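Local coordinates for protein alanine glyoxylate transaminase (Thermococcus litoralis, PDB 2ZC0) that probably transfers the amino group of alanine to glyoxylate, using pyridoxal 5'-phosphate as cofactor and working as a homodimer, at residues K67-I77 against F277-L288; S205-A216 against E236-K247. One frame throughout, in Å; residues are numbered along the deposited sequence.

Contact 1: K67-I77 against F277-L288. With PMP (4'-deoxy-4'-aminopyridoxal-5'-phosphate), chain I.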
loop_
_atom_site.group_PDB
_atom_site.type_symbol
_atom_site.label_atom_id
_atom_site.label_comp_id
_atom_site.label_asym_id
_atom_site.label_seq_id
_atom_site.Cartn_x
_atom_site.Cartn_y
_atom_site.Cartn_z
ATOM N N LYS A 67 27.639 -29.539 -4.524
ATOM C CA LYS A 67 26.420 -28.781 -4.291
ATOM C C LYS A 67 26.546 -27.842 -3.091
ATOM O O LYS A 67 25.706 -26.962 -2.904
ATOM C CB LYS A 67 25.229 -29.729 -4.090
ATOM C CG LYS A 67 24.872 -30.545 -5.331
ATOM C CD LYS A 67 23.491 -31.195 -5.220
ATOM C CE LYS A 67 23.529 -32.584 -4.585
ATOM N NZ LYS A 67 23.966 -32.602 -3.145
ATOM N N SER A 68 27.589 -28.012 -2.282
ATOM C CA SER A 68 27.750 -27.146 -1.120
ATOM C C SER A 68 28.241 -25.746 -1.477
ATOM O O SER A 68 28.348 -24.889 -0.604
ATOM C CB SER A 68 28.707 -27.769 -0.095
ATOM O OG SER A 68 30.057 -27.646 -0.499
ATOM N N VAL A 69 28.523 -25.501 -2.752
ATOM C CA VAL A 69 29.003 -24.183 -3.160
ATOM C C VAL A 69 28.046 -23.546 -4.161
ATOM O O VAL A 69 28.298 -22.453 -4.674
ATOM C CB VAL A 69 30.400 -24.278 -3.805
ATOM C CG1 VAL A 69 30.287 -24.777 -5.249
ATOM C CG2 VAL A 69 31.087 -22.935 -3.750
ATOM N N MET A 70 26.932 -24.222 -4.412
ATOM C CA MET A 70 25.968 -23.746 -5.391
ATOM C C MET A 70 24.586 -23.421 -4.833
ATOM O O MET A 70 24.308 -23.607 -3.647
ATOM C CB MET A 70 25.811 -24.791 -6.502
ATOM C CG MET A 70 27.085 -25.156 -7.267
ATOM S SD MET A 70 26.703 -26.245 -8.678
ATOM C CE MET A 70 26.606 -27.840 -7.900
ATOM N N TYR A 71 23.713 -22.929 -5.703
ATOM C CA TYR A 71 22.354 -22.627 -5.294
ATOM C C TYR A 71 21.705 -23.905 -4.792
ATOM O O TYR A 71 22.181 -25.010 -5.065
ATOM C CB TYR A 71 21.540 -22.099 -6.475
ATOM C CG TYR A 71 21.926 -20.713 -6.915
ATOM C CD1 TYR A 71 21.956 -19.660 -6.001
ATOM C CD2 TYR A 71 22.194 -20.436 -8.261
ATOM C CE1 TYR A 71 22.232 -18.370 -6.411
ATOM C CE2 TYR A 71 22.473 -19.148 -8.682
ATOM C CZ TYR A 71 22.487 -18.119 -7.750
ATOM O OH TYR A 71 22.750 -16.837 -8.145
ATOM N N THR A 72 20.605 -23.745 -4.069
ATOM C CA THR A 72 19.838 -24.870 -3.540
ATOM C C THR A 72 18.390 -24.516 -3.857
ATOM O O THR A 72 18.103 -23.382 -4.207
ATOM C CB THR A 72 19.987 -24.977 -2.000
ATOM O OG1 THR A 72 19.450 -26.223 -1.545
ATOM C CG2 THR A 72 19.221 -23.875 -1.321
ATOM N N PRO A 73 17.474 -25.484 -3.786
ATOM C CA PRO A 73 16.090 -25.101 -4.076
ATOM C C PRO A 73 15.669 -24.025 -3.059
ATOM O O PRO A 73 16.140 -24.022 -1.916
ATOM C CB PRO A 73 15.323 -26.409 -3.887
ATOM C CG PRO A 73 16.319 -27.442 -4.354
ATOM C CD PRO A 73 17.644 -26.949 -3.783
ATOM N N ALA A 74 14.793 -23.117 -3.477
ATOM C CA ALA A 74 14.331 -22.034 -2.609
ATOM C C ALA A 74 13.950 -22.510 -1.205
ATOM O O ALA A 74 14.228 -21.830 -0.222
ATOM C CB ALA A 74 13.152 -21.306 -3.259
ATOM N N ASN A 75 13.315 -23.669 -1.106
ATOM C CA ASN A 75 12.917 -24.179 0.200
ATOM C C ASN A 75 14.009 -24.939 0.955
ATOM O O ASN A 75 13.768 -25.411 2.057
ATOM C CB ASN A 75 11.688 -25.077 0.076
ATOM C CG ASN A 75 11.846 -26.140 -0.984
ATOM O OD1 ASN A 75 11.011 -27.030 -1.104
ATOM N ND2 ASN A 75 12.913 -26.053 -1.764
ATOM N N GLY A 76 15.200 -25.050 0.376
ATOM C CA GLY A 76 16.272 -25.760 1.051
ATOM C C GLY A 76 16.456 -27.177 0.539
ATOM O O GLY A 76 15.490 -27.804 0.115
ATOM N N ILE A 77 17.684 -27.689 0.576
ATOM C CA ILE A 77 17.939 -29.039 0.092
ATOM C C ILE A 77 17.012 -30.036 0.781
ATOM O O ILE A 77 16.760 -29.938 1.984
ATOM C CB ILE A 77 19.410 -29.470 0.316
ATOM C CG1 ILE A 77 19.812 -29.240 1.770
ATOM C CG2 ILE A 77 20.340 -28.694 -0.622
ATOM C CD1 ILE A 77 21.272 -29.573 2.041
ATOM N N PHE A 277 16.878 -15.940 -2.657
ATOM C CA PHE A 277 17.273 -17.008 -3.584
ATOM C C PHE A 277 17.273 -18.321 -2.809
ATOM O O PHE A 277 16.534 -19.245 -3.137
ATOM C CB PHE A 277 18.648 -16.781 -4.238
ATOM C CG PHE A 277 18.735 -17.351 -5.634
ATOM C CD1 PHE A 277 18.654 -16.517 -6.748
ATOM C CD2 PHE A 277 18.804 -18.731 -5.841
ATOM C CE1 PHE A 277 18.634 -17.043 -8.041
ATOM C CE2 PHE A 277 18.783 -19.268 -7.136
ATOM C CZ PHE A 277 18.697 -18.422 -8.237
ATOM N N CYS A 278 18.105 -18.402 -1.779
ATOM C CA CYS A 278 18.135 -19.586 -0.921
ATOM C C CYS A 278 19.028 -19.338 0.273
ATOM O O CYS A 278 19.843 -18.422 0.273
ATOM C CB CYS A 278 18.634 -20.830 -1.675
ATOM S SG CYS A 278 20.370 -20.793 -2.127
ATOM N N ALA A 279 18.831 -20.146 1.307
ATOM C CA ALA A 279 19.645 -20.082 2.520
ATOM C C ALA A 279 21.034 -20.549 2.064
ATOM O O ALA A 279 21.155 -21.261 1.062
ATOM C CB ALA A 279 19.075 -21.036 3.568
ATOM N N PRO A 280 22.094 -20.161 2.785
ATOM C CA PRO A 280 23.485 -20.524 2.472
ATOM C C PRO A 280 23.687 -22.038 2.345
ATOM O O PRO A 280 23.338 -22.789 3.253
ATOM C CB PRO A 280 24.268 -19.952 3.662
ATOM C CG PRO A 280 23.391 -18.851 4.167
ATOM C CD PRO A 280 22.017 -19.434 4.062
ATOM N N ALA A 281 24.259 -22.479 1.230
ATOM C CA ALA A 281 24.489 -23.904 0.999
ATOM C C ALA A 281 25.387 -24.518 2.070
ATOM O O ALA A 281 25.084 -25.591 2.607
ATOM C CB ALA A 281 25.102 -24.121 -0.377
ATOM N N ILE A 282 26.488 -23.842 2.381
ATOM C CA ILE A 282 27.398 -24.353 3.394
ATOM C C ILE A 282 26.703 -24.518 4.737
ATOM O O ILE A 282 26.890 -25.523 5.411
ATOM C CB ILE A 282 28.603 -23.433 3.619
ATOM C CG1 ILE A 282 28.118 -22.022 3.919
ATOM C CG2 ILE A 282 29.527 -23.477 2.413
ATOM C CD1 ILE A 282 29.232 -21.080 4.232
ATOM N N SER A 283 25.895 -23.541 5.130
ATOM C CA SER A 283 25.209 -23.628 6.409
ATOM C C SER A 283 24.203 -24.764 6.408
ATOM O O SER A 283 23.997 -25.425 7.429
ATOM C CB SER A 283 24.495 -22.318 6.726
ATOM O OG SER A 283 25.397 -21.228 6.711
ATOM N N GLN A 284 23.578 -24.997 5.261
ATOM C CA GLN A 284 22.586 -26.059 5.172
ATOM C C GLN A 284 23.262 -27.427 5.288
ATOM O O GLN A 284 22.814 -28.291 6.039
ATOM C CB GLN A 284 21.807 -25.963 3.852
ATOM C CG GLN A 284 20.914 -24.722 3.705
ATOM C CD GLN A 284 20.028 -24.808 2.478
ATOM O OE1 GLN A 284 20.087 -23.950 1.583
ATOM N NE2 GLN A 284 19.199 -25.851 2.423
ATOM N N TYR A 285 24.346 -27.618 4.547
ATOM C CA TYR A 285 25.066 -28.881 4.581
ATOM C C TYR A 285 25.717 -29.116 5.946
ATOM O O TYR A 285 25.688 -30.233 6.464
ATOM C CB TYR A 285 26.091 -28.926 3.441
ATOM C CG TYR A 285 25.480 -29.413 2.144
ATOM C CD1 TYR A 285 25.011 -30.718 2.032
ATOM C CD2 TYR A 285 25.326 -28.561 1.048
ATOM C CE1 TYR A 285 24.401 -31.172 0.870
ATOM C CE2 TYR A 285 24.712 -29.004 -0.128
ATOM C CZ TYR A 285 24.251 -30.315 -0.202
ATOM O OH TYR A 285 23.618 -30.775 -1.338
ATOM N N ILE A 286 26.280 -28.062 6.532
ATOM C CA ILE A 286 26.886 -28.174 7.853
ATOM C C ILE A 286 25.819 -28.664 8.837
ATOM O O ILE A 286 26.074 -29.543 9.664
ATOM C CB ILE A 286 27.432 -26.818 8.357
ATOM C CG1 ILE A 286 28.709 -26.432 7.606
ATOM C CG2 ILE A 286 27.728 -26.896 9.855
ATOM C CD1 ILE A 286 29.346 -25.153 8.129
ATOM N N ALA A 287 24.625 -28.081 8.740
ATOM C CA ALA A 287 23.495 -28.431 9.603
ATOM C C ALA A 287 22.985 -29.840 9.327
ATOM O O ALA A 287 22.494 -30.522 10.230
ATOM C CB ALA A 287 22.353 -27.424 9.406
ATOM N N LEU A 288 23.092 -30.261 8.070
ATOM C CA LEU A 288 22.647 -31.586 7.667
ATOM C C LEU A 288 23.505 -32.670 8.316
ATOM O O LEU A 288 22.979 -33.658 8.830
ATOM C CB LEU A 288 22.705 -31.729 6.145
ATOM C CG LEU A 288 22.338 -33.112 5.600
ATOM C CD1 LEU A 288 20.934 -33.498 6.045
ATOM C CD2 LEU A 288 22.442 -33.097 4.092
HETATM N N1 PMP I . 21.792 -10.344 -10.651
HETATM C C2 PMP I . 21.886 -11.056 -11.798
HETATM C C2A PMP I . 21.852 -10.261 -13.108
HETATM C C3 PMP I . 22.016 -12.469 -11.781
HETATM O O3 PMP I . 22.108 -13.156 -12.974
HETATM C C4 PMP I . 22.038 -13.152 -10.503
HETATM C C4A PMP I . 22.184 -14.689 -10.481
HETATM N N4A PMP I . 21.065 -15.376 -9.842
HETATM C C5 PMP I . 21.926 -12.282 -9.228
HETATM C C6 PMP I . 21.802 -10.883 -9.371
HETATM C C5A PMP I . 21.946 -12.885 -7.818
HETATM O O4P PMP I . 22.992 -13.172 -7.613
HETATM P P PMP I . 23.200 -13.792 -6.076
HETATM O O1P PMP I . 24.530 -13.005 -4.994
HETATM O O2P PMP I . 23.709 -15.609 -6.369
HETATM O O3P PMP I . 21.690 -13.784 -5.070
HETATM O O HOH W 1 27.934 -22.047 0.239
HETATM O O HOH W 2 16.345 -21.335 -5.062
HETATM O O HOH W 3 16.770 -22.370 1.167
#

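Contact 2: S205-A216 against E236-K247. With PMP (4'-deoxy-4'-aminopyridoxal-5'-phosphate), chain F.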
loop_
_atom_site.group_PDB
_atom_site.type_symbol
_atom_site.label_atom_id
_atom_site.label_comp_id
_atom_site.label_asym_id
_atom_site.label_seq_id
_atom_site.Cartn_x
_atom_site.Cartn_y
_atom_site.Cartn_z
ATOM N N SER A 205 -9.189 -20.230 17.599
ATOM C CA SER A 205 -10.273 -20.932 16.930
ATOM C C SER A 205 -11.582 -20.167 17.074
ATOM O O SER A 205 -12.355 -20.045 16.119
ATOM C CB SER A 205 -10.427 -22.339 17.518
ATOM O OG SER A 205 -11.621 -22.951 17.062
ATOM N N LYS A 206 -11.822 -19.641 18.269
ATOM C CA LYS A 206 -13.047 -18.902 18.555
ATOM C C LYS A 206 -13.188 -17.641 17.715
ATOM O O LYS A 206 -14.283 -17.293 17.295
ATOM C CB LYS A 206 -13.098 -18.535 20.049
ATOM C CG LYS A 206 -14.330 -17.740 20.454
ATOM C CD LYS A 206 -14.370 -17.512 21.953
ATOM C CE LYS A 206 -15.595 -16.706 22.363
ATOM N NZ LYS A 206 -15.609 -16.476 23.847
ATOM N N TYR A 207 -12.084 -16.948 17.475
ATOM C CA TYR A 207 -12.135 -15.727 16.680
ATOM C C TYR A 207 -11.595 -15.913 15.274
ATOM O O TYR A 207 -11.543 -14.963 14.490
ATOM C CB TYR A 207 -11.372 -14.622 17.401
ATOM C CG TYR A 207 -12.049 -14.192 18.680
ATOM C CD1 TYR A 207 -13.125 -13.302 18.658
ATOM C CD2 TYR A 207 -11.646 -14.709 19.912
ATOM C CE1 TYR A 207 -13.784 -12.938 19.834
ATOM C CE2 TYR A 207 -12.304 -14.350 21.095
ATOM C CZ TYR A 207 -13.367 -13.468 21.041
ATOM O OH TYR A 207 -14.013 -13.114 22.194
ATOM N N ASP A 208 -11.207 -17.142 14.953
ATOM C CA ASP A 208 -10.679 -17.457 13.628
ATOM C C ASP A 208 -9.487 -16.558 13.314
ATOM O O ASP A 208 -9.562 -15.651 12.486
ATOM C CB ASP A 208 -11.778 -17.295 12.577
ATOM C CG ASP A 208 -11.352 -17.784 11.197
ATOM O OD1 ASP A 208 -10.412 -18.617 11.103
ATOM O OD2 ASP A 208 -11.976 -17.336 10.208
ATOM N N LEU A 209 -8.385 -16.832 14.003
ATOM C CA LEU A 209 -7.150 -16.084 13.844
ATOM C C LEU A 209 -6.014 -17.070 13.591
ATOM O O LEU A 209 -6.137 -18.263 13.859
ATOM C CB LEU A 209 -6.870 -15.263 15.119
ATOM C CG LEU A 209 -7.877 -14.156 15.481
ATOM C CD1 LEU A 209 -7.640 -13.629 16.893
ATOM C CD2 LEU A 209 -7.748 -13.033 14.478
ATOM N N LEU A 210 -4.915 -16.569 13.046
ATOM C CA LEU A 210 -3.747 -17.398 12.786
ATOM C C LEU A 210 -2.754 -17.041 13.874
ATOM O O LEU A 210 -2.787 -15.930 14.406
ATOM C CB LEU A 210 -3.171 -17.080 11.403
ATOM C CG LEU A 210 -3.329 -18.124 10.282
ATOM C CD1 LEU A 210 -4.692 -18.791 10.311
ATOM C CD2 LEU A 210 -3.094 -17.431 8.966
ATOM N N ILE A 211 -1.889 -17.987 14.219
ATOM C CA ILE A 211 -0.877 -17.788 15.255
ATOM C C ILE A 211 0.479 -18.135 14.697
ATOM O O ILE A 211 0.664 -19.228 14.184
ATOM C CB ILE A 211 -1.118 -18.749 16.474
ATOM C CG1 ILE A 211 -2.392 -18.372 17.214
ATOM C CG2 ILE A 211 0.091 -18.741 17.400
ATOM C CD1 ILE A 211 -2.840 -19.442 18.225
ATOM N N ILE A 212 1.419 -17.203 14.792
ATOM C CA ILE A 212 2.791 -17.441 14.342
ATOM C C ILE A 212 3.581 -17.715 15.621
ATOM O O ILE A 212 3.791 -16.805 16.423
ATOM C CB ILE A 212 3.411 -16.202 13.673
ATOM C CG1 ILE A 212 2.646 -15.844 12.392
ATOM C CG2 ILE A 212 4.873 -16.459 13.411
ATOM C CD1 ILE A 212 3.249 -14.672 11.654
ATOM N N GLU A 213 4.011 -18.961 15.796
ATOM C CA GLU A 213 4.758 -19.399 16.973
ATOM C C GLU A 213 6.269 -19.356 16.759
ATOM O O GLU A 213 6.804 -20.071 15.912
ATOM C CB GLU A 213 4.320 -20.834 17.355
ATOM C CG GLU A 213 5.095 -21.498 18.508
ATOM C CD GLU A 213 4.467 -22.819 18.997
ATOM O OE1 GLU A 213 4.631 -23.141 20.194
ATOM O OE2 GLU A 213 3.827 -23.533 18.199
ATOM N N ASP A 214 6.949 -18.531 17.551
ATOM C CA ASP A 214 8.397 -18.389 17.470
ATOM C C ASP A 214 9.030 -19.410 18.417
ATOM O O ASP A 214 8.879 -19.315 19.627
ATOM C CB ASP A 214 8.777 -16.962 17.858
ATOM C CG ASP A 214 10.189 -16.599 17.470
ATOM O OD1 ASP A 214 10.409 -15.415 17.159
ATOM O OD2 ASP A 214 11.081 -17.463 17.491
ATOM N N THR A 215 9.739 -20.375 17.835
ATOM C CA THR A 215 10.390 -21.470 18.556
ATOM C C THR A 215 11.910 -21.304 18.674
ATOM O O THR A 215 12.651 -22.290 18.759
ATOM C CB THR A 215 10.120 -22.813 17.837
ATOM O OG1 THR A 215 10.678 -22.760 16.511
ATOM C CG2 THR A 215 8.634 -23.079 17.741
ATOM N N ALA A 216 12.369 -20.059 18.675
ATOM C CA ALA A 216 13.796 -19.770 18.768
ATOM C C ALA A 216 14.505 -20.403 19.971
ATOM O O ALA A 216 15.660 -20.813 19.865
ATOM C CB ALA A 216 14.022 -18.257 18.776
ATOM N N GLU A 236 -6.496 -27.698 14.236
ATOM C CA GLU A 236 -7.210 -26.923 13.235
ATOM C C GLU A 236 -6.243 -26.318 12.217
ATOM O O GLU A 236 -6.672 -25.749 11.215
ATOM C CB GLU A 236 -8.022 -25.815 13.896
ATOM C CG GLU A 236 -9.032 -26.329 14.887
ATOM C CD GLU A 236 -9.985 -25.247 15.348
ATOM O OE1 GLU A 236 -10.831 -25.536 16.225
ATOM O OE2 GLU A 236 -9.890 -24.115 14.833
ATOM N N GLY A 237 -4.941 -26.444 12.468
ATOM C CA GLY A 237 -3.952 -25.910 11.542
ATOM C C GLY A 237 -3.923 -24.390 11.490
ATOM O O GLY A 237 -3.756 -23.800 10.419
ATOM N N ARG A 238 -4.086 -23.760 12.651
ATOM C CA ARG A 238 -4.090 -22.308 12.761
ATOM C C ARG A 238 -2.743 -21.751 13.176
ATOM O O ARG A 238 -2.610 -20.541 13.360
ATOM C CB ARG A 238 -5.116 -21.839 13.789
ATOM C CG ARG A 238 -6.542 -22.070 13.405
ATOM C CD ARG A 238 -7.477 -21.650 14.528
ATOM N NE ARG A 238 -8.850 -21.677 14.050
ATOM C CZ ARG A 238 -9.310 -20.878 13.097
ATOM N NH1 ARG A 238 -10.578 -20.969 12.705
ATOM N NH2 ARG A 238 -8.501 -19.969 12.560
ATOM N N VAL A 239 -1.745 -22.600 13.382
ATOM C CA VAL A 239 -0.468 -22.030 13.750
ATOM C C VAL A 239 0.611 -22.298 12.713
ATOM O O VAL A 239 0.653 -23.346 12.042
ATOM C CB VAL A 239 -0.005 -22.427 15.224
ATOM C CG1 VAL A 239 -1.083 -23.220 15.939
ATOM C CG2 VAL A 239 1.323 -23.127 15.210
ATOM N N ILE A 240 1.468 -21.301 12.571
ATOM C CA ILE A 240 2.569 -21.337 11.631
ATOM C C ILE A 240 3.785 -21.134 12.500
ATOM O O ILE A 240 3.762 -20.279 13.370
ATOM C CB ILE A 240 2.443 -20.153 10.656
ATOM C CG1 ILE A 240 1.137 -20.302 9.873
ATOM C CG2 ILE A 240 3.705 -20.028 9.816
ATOM C CD1 ILE A 240 0.800 -19.126 8.974
ATOM N N VAL A 241 4.836 -21.917 12.322
ATOM C CA VAL A 241 5.983 -21.658 13.167
ATOM C C VAL A 241 7.132 -21.042 12.393
ATOM O O VAL A 241 7.273 -21.242 11.182
ATOM C CB VAL A 241 6.489 -22.938 13.935
ATOM C CG1 VAL A 241 5.490 -24.067 13.811
ATOM C CG2 VAL A 241 7.873 -23.330 13.474
ATOM N N ALA A 242 7.926 -20.264 13.123
ATOM C CA ALA A 242 9.116 -19.605 12.610
ATOM C C ALA A 242 10.198 -20.052 13.577
ATOM O O ALA A 242 10.279 -19.563 14.705
ATOM C CB ALA A 242 8.953 -18.095 12.662
ATOM N N GLY A 243 11.007 -21.010 13.150
ATOM C CA GLY A 243 12.048 -21.521 14.013
ATOM C C GLY A 243 13.441 -21.298 13.485
ATOM O O GLY A 243 13.637 -20.660 12.451
ATOM N N THR A 244 14.418 -21.832 14.210
ATOM C CA THR A 244 15.805 -21.686 13.820
ATOM C C THR A 244 16.742 -22.546 14.651
ATOM O O THR A 244 16.397 -22.985 15.750
ATOM C CB THR A 244 16.246 -20.209 13.924
ATOM O OG1 THR A 244 17.644 -20.111 13.645
ATOM C CG2 THR A 244 15.955 -19.651 15.302
ATOM N N LEU A 245 17.921 -22.799 14.090
ATOM C CA LEU A 245 18.963 -23.589 14.736
ATOM C C LEU A 245 20.071 -22.657 15.203
ATOM O O LEU A 245 21.098 -23.111 15.710
ATOM C CB LEU A 245 19.572 -24.593 13.753
ATOM C CG LEU A 245 19.066 -26.033 13.667
ATOM C CD1 LEU A 245 19.871 -26.761 12.603
ATOM C CD2 LEU A 245 19.222 -26.735 15.016
ATOM N N SER A 246 19.865 -21.355 15.023
ATOM C CA SER A 246 20.867 -20.377 15.409
ATOM C C SER A 246 21.347 -20.513 16.864
ATOM O O SER A 246 22.535 -20.377 17.130
ATOM C CB SER A 246 20.355 -18.953 15.139
ATOM O OG SER A 246 19.207 -18.654 15.908
ATOM N N LYS A 247 20.443 -20.805 17.797
ATOM C CA LYS A 247 20.848 -20.937 19.198
ATOM C C LYS A 247 21.476 -22.294 19.508
ATOM O O LYS A 247 21.878 -22.550 20.640
ATOM C CB LYS A 247 19.659 -20.704 20.134
ATOM C CG LYS A 247 18.852 -19.454 19.805
ATOM C CD LYS A 247 19.726 -18.214 19.790
ATOM C CE LYS A 247 19.104 -17.125 18.924
ATOM N NZ LYS A 247 17.739 -16.741 19.382
HETATM N N1 PMP F . 13.061 -14.956 17.288
HETATM C C2 PMP F . 13.468 -14.530 18.505
HETATM C C2A PMP F . 12.406 -14.461 19.604
HETATM C C3 PMP F . 14.821 -14.170 18.747
HETATM O O3 PMP F . 15.202 -13.733 20.008
HETATM C C4 PMP F . 15.771 -14.259 17.661
HETATM C C4A PMP F . 17.236 -13.869 17.932
HETATM N N4A PMP F . 17.694 -12.733 17.132
HETATM C C5 PMP F . 15.249 -14.749 16.295
HETATM C C6 PMP F . 13.879 -15.082 16.171
HETATM C C5A PMP F . 16.156 -14.893 15.058
HETATM O O4P PMP F . 16.903 -15.686 15.258
HETATM P P PMP F . 17.875 -15.946 13.924
HETATM O O1P PMP F . 17.724 -17.605 13.019
HETATM O O2P PMP F . 19.660 -15.866 14.600
HETATM O O3P PMP F . 17.700 -14.665 12.650
HETATM O O HOH W 4 12.447 -18.102 15.371
HETATM O O HOH W 5 13.674 -23.450 16.740
HETATM O O HOH W 6 17.907 -21.993 17.983
#

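Contact 1: K67-I77 against F277-L288
I77 sets CD1 over the face of the Y285 ring, 3.8 Å from the ring centroid and 13° off the ring normal. This CH-pi contact packs a loop of the aspartate aminotransferase-like fold, common to many PLP enzymes, against the start of helix 281-292. CG1 of I77 lies between its backbone N and carbonyl carbon (chi1 52°), which carries CD1 across the ring. The same CD1 is 4.2 Å from L288 CD2. One helical turn before Y285, the methyl of A281 fits into the bend of the loop, with CB 3.3 Å from S68 O and close to M70 O as well. S68 CA and CB lie near CD2 of the Y285 ring.

The second apolar centre is an offset stack of Y71 on F277. The centroids are 3.8 Å apart and the planes are 17° from parallel. The stack presents the hydroxyl of Y71 to a PMP that is also bound by residues of the second subunit. Y71 OH accepts from N4A of that PMP at 2.8 Å and also donates to its phosphate oxygen O2P, where the modelled bond is doubtfully short. The backbone N of Y71 is held by D43 of the second subunit.

Polar links lie around these centres. T72 N gives a weak hydrogen bond to C278 SG at 3.5 Å. K67 bends its chain so that NZ donates to Y285 OH at 2.6 Å, and E65 forms a salt bridge with the same NZ. An alanine at Y285 removes ring and hydroxyl; K67 NZ would then probably lean on E65, and a gap is likely to open beneath I77 CD1. At the helix start, a water accepts from I282 N and donates to S68 O at 3.0 Å.

Contact 2: S205-A216 against E236-K247
I211 to D214 pair in parallel with V239 to A242, the strand axes 4.4 Å apart at closest and 22° from exact alignment, with backbone hydrogen bonds running from I211 N-R238 O to T215 N-A242 O. These are neighbouring strands in the large mixed sheet of the aminotransferase domain. I211 and V239 meet on one sheet face, under helix 194-207. I212, I240 and A242 are on the other, against helix 106-118.

At the start of the strands, R238 extends from CG to NE toward the end of helix 194-207. Its NH1 and NH2 both grip OD1 of D208, with NH2 at 2.8 Å. D208 CG is anti to the backbone N (chi1 -172°), which brings OD1 back to R238 although CB points away. The carboxylate and guanidinium planes are 74° apart. NH2 also reaches L209 O. E236 takes R238 NE on OE2, while its OE1 accepts from S205 OG at 2.8 Å. D208 has further partners in Y6 of the second subunit and K5 of the third.

The other end of the strands holds PMP. D214 places OD1 2.7 Å from the ring nitrogen N1, and Y179 bonds the same oxygen. A216 N and a water hold OD2, the former in an Asx turn. T244 OG1 donates to phosphate O1P at 2.6 Å. K247 NZ, which also hydrogen-bonds to Y217 OH, lies 3.3 Å from C4A of PMP, consistent with the family's Schiff-base lysine. T244 thus holds the phosphate, while a carboxylate so near N1 would probably favour a protonated pyridine ring, as in this family.

Overall arrangement
Both contacts are buried, but contact 2 lies deeper, its centre about 13 Å from the centre of the chain, against about 22 Å for the centre of contact 1. Contact 2 joins neighbouring strands of the large sheet and is nested along the chain inside the loop closed by contact 1. Contact 1 sets a loop on a helix and relies on rings and methyls, where contact 2 relies on backbone pairing, with waters bridging in both. The two touch where A287 CB packs 4.1 Å from L245 CD1. Both also meet the second subunit. Contact 2 lines this chain's own cofactor pocket. Contact 1 lends its tyrosine to a PMP across the interface, and reciprocally K247 packs on Y71 of the second subunit.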